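Local coordinates for transcriptional regulator, LYSR family (Neisseria meningitidis, PDB 4AB5), which probably controls transcription of methionine biosynthesis genes as a MetR-like DNA-binding regulator, of which this chain is the regulatory, effector-binding-type domain, at residues Ile109-Pro114 against Ile141-Leu146. Sequence-based numbering, arbitrary orientation.
Sequences ITYPVP and IAIIQL
Ile143 and Ile109 approach from the helix 140-148 and the strand 108-110 and bury each other: their CA atoms lie 6.4 Å apart, and their side chains run past one another in opposite directions. The branch methyl of Ile109 carries this pairing, CG2 meeting Ile143 CG1 at 3.8 Å. Its other branch reaches along the helix, since CG1 stands anti to the carbonyl carbon (chi1 -46°) and an extended chi2 carries Ile109 CD1 to 3.8 Å from Leu146 CB, one helical turn beyond Ile143. The far end of Ile143 serves the tyrosine. With CG1 beside the backbone N and the chain extended (chi2 174°), Ile143 CD1 lies over one face of the Tyr111 ring, 4.0 Å from the centroid and 24° off the normal, a CH-pi contact displaced toward the rim at Tyr111 CE1. A hydrogen bond between Tyr111 OH and Thr140 OG1 anchors the hydroxyl end of that ring, while Ile143 CD1 over one face and a stack with His17 bear on how the ring is turned. No hydrogen bond joins the two segments, and all five touching residues are buried. Packing ends at Tyr111: Pro112, centre of an inverse gamma turn, begins a partly exposed run to Pro114 that leads away from the helix, Pro112 CD coming no nearer than 6.8 Å to Ile143 CD1. Strand 108-110 pairs in parallel with strand 134-136, which leads through a short loop into helix 140-148, and the arrangement is the helix-on-sheet core of an alpha/beta subdomain, as in the periplasmic-binding-protein-like fold of LysR regulatory domains.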
loop_
_atom_site.group_PDB
_atom_site.type_symbol
_atom_site.label_atom_id
_atom_site.label_comp_id
_atom_site.label_asym_id
_atom_site.label_seq_id
_atom_site.Cartn_x
_atom_site.Cartn_y
_atom_site.Cartn_z
ATOM N N ILE B 109 -14.756 5.768 -3.887
ATOM C CA ILE B 109 -13.564 4.917 -3.804
ATOM C C ILE B 109 -12.957 5.039 -2.409
ATOM O O ILE B 109 -12.655 6.143 -1.960
ATOM C CB ILE B 109 -12.558 5.128 -4.971
ATOM C CG1 ILE B 109 -13.304 5.167 -6.327
ATOM C CG2 ILE B 109 -11.476 4.025 -4.965
ATOM C CD1 ILE B 109 -12.619 5.893 -7.386
ATOM N N THR B 110 -12.908 3.910 -1.680
ATOM C CA THR B 110 -12.426 3.831 -0.295
ATOM C C THR B 110 -11.484 2.636 -0.109
ATOM O O THR B 110 -11.323 1.821 -1.021
ATOM C CB THR B 110 -13.631 3.645 0.688
ATOM O OG1 THR B 110 -14.106 2.296 0.642
ATOM C CG2 THR B 110 -14.786 4.614 0.447
ATOM N N TYR B 111 -10.929 2.492 1.111
ATOM C CA TYR B 111 -10.129 1.333 1.508
ATOM C C TYR B 111 -11.115 0.188 1.807
ATOM O O TYR B 111 -12.273 0.477 2.133
ATOM C CB TYR B 111 -9.231 1.654 2.713
ATOM C CG TYR B 111 -8.243 2.755 2.409
ATOM C CD1 TYR B 111 -7.170 2.538 1.548
ATOM C CD2 TYR B 111 -8.411 4.034 2.930
ATOM C CE1 TYR B 111 -6.267 3.558 1.242
ATOM C CE2 TYR B 111 -7.517 5.066 2.626
ATOM C CZ TYR B 111 -6.447 4.821 1.781
ATOM O OH TYR B 111 -5.563 5.828 1.476
ATOM N N PRO B 112 -10.732 -1.106 1.627
ATOM C CA PRO B 112 -11.705 -2.202 1.822
ATOM C C PRO B 112 -11.898 -2.503 3.300
ATOM O O PRO B 112 -11.356 -3.469 3.855
ATOM C CB PRO B 112 -11.088 -3.376 1.034
ATOM C CG PRO B 112 -9.871 -2.804 0.346
ATOM C CD PRO B 112 -9.437 -1.652 1.189
ATOM N N VAL B 113 -12.686 -1.644 3.934
ATOM C CA VAL B 113 -12.912 -1.648 5.367
ATOM C C VAL B 113 -14.380 -1.235 5.668
ATOM O O VAL B 113 -15.009 -0.619 4.798
ATOM C CB VAL B 113 -11.819 -0.706 5.959
ATOM C CG1 VAL B 113 -12.349 0.666 6.350
ATOM C CG2 VAL B 113 -11.049 -1.369 7.085
ATOM N N PRO B 114 -14.987 -1.599 6.830
ATOM C CA PRO B 114 -16.376 -1.169 7.076
ATOM C C PRO B 114 -16.474 0.337 7.306
ATOM O O PRO B 114 -15.499 0.971 7.710
ATOM C CB PRO B 114 -16.807 -1.975 8.312
ATOM C CG PRO B 114 -15.671 -2.854 8.666
ATOM C CD PRO B 114 -14.447 -2.333 7.992
ATOM N N ILE B 141 -2.318 4.975 -4.189
ATOM C CA ILE B 141 -1.871 5.222 -5.562
ATOM C C ILE B 141 -2.898 4.723 -6.599
ATOM O O ILE B 141 -3.092 5.378 -7.625
ATOM C CB ILE B 141 -0.421 4.728 -5.822
ATOM C CG1 ILE B 141 -0.273 3.193 -5.631
ATOM C CG2 ILE B 141 0.580 5.514 -4.962
ATOM C CD1 ILE B 141 1.058 2.600 -6.108
ATOM N N ALA B 142 -3.587 3.604 -6.292
ATOM C CA ALA B 142 -4.627 3.035 -7.143
ATOM C C ALA B 142 -5.922 3.847 -7.016
ATOM O O ALA B 142 -6.579 4.067 -8.028
ATOM C CB ALA B 142 -4.865 1.575 -6.797
ATOM N N ILE B 143 -6.262 4.331 -5.788
ATOM C CA ILE B 143 -7.424 5.195 -5.553
ATOM C C ILE B 143 -7.328 6.457 -6.423
ATOM O O ILE B 143 -8.272 6.746 -7.159
ATOM C CB ILE B 143 -7.654 5.532 -4.047
ATOM C CG1 ILE B 143 -8.056 4.255 -3.248
ATOM C CG2 ILE B 143 -8.718 6.659 -3.881
ATOM C CD1 ILE B 143 -8.184 4.411 -1.729
ATOM N N ILE B 144 -6.173 7.167 -6.371
ATOM C CA ILE B 144 -5.909 8.383 -7.139
ATOM C C ILE B 144 -6.034 8.163 -8.639
ATOM O O ILE B 144 -6.691 8.968 -9.302
ATOM C CB ILE B 144 -4.597 9.102 -6.672
ATOM C CG1 ILE B 144 -4.895 10.004 -5.463
ATOM C CG2 ILE B 144 -3.920 9.929 -7.792
ATOM C CD1 ILE B 144 -4.330 9.552 -4.249
ATOM N N GLN B 145 -5.468 7.055 -9.168
ATOM C CA GLN B 145 -5.558 6.757 -10.613
ATOM C C GLN B 145 -6.970 6.441 -11.072
ATOM O O GLN B 145 -7.332 6.792 -12.182
ATOM C CB GLN B 145 -4.570 5.670 -11.056
ATOM C CG GLN B 145 -3.098 6.075 -10.964
ATOM C CD GLN B 145 -2.744 7.356 -11.685
ATOM O OE1 GLN B 145 -3.204 7.633 -12.792
ATOM N NE2 GLN B 145 -1.880 8.147 -11.079
ATOM N N LEU B 146 -7.772 5.811 -10.198
ATOM C CA LEU B 146 -9.173 5.491 -10.448
ATOM C C LEU B 146 -10.011 6.782 -10.442
ATOM O O LEU B 146 -10.859 6.969 -11.321
ATOM C CB LEU B 146 -9.696 4.497 -9.399
ATOM C CG LEU B 146 -9.293 3.034 -9.566
ATOM C CD1 LEU B 146 -9.734 2.235 -8.373
ATOM C CD2 LEU B 146 -9.862 2.430 -10.838
#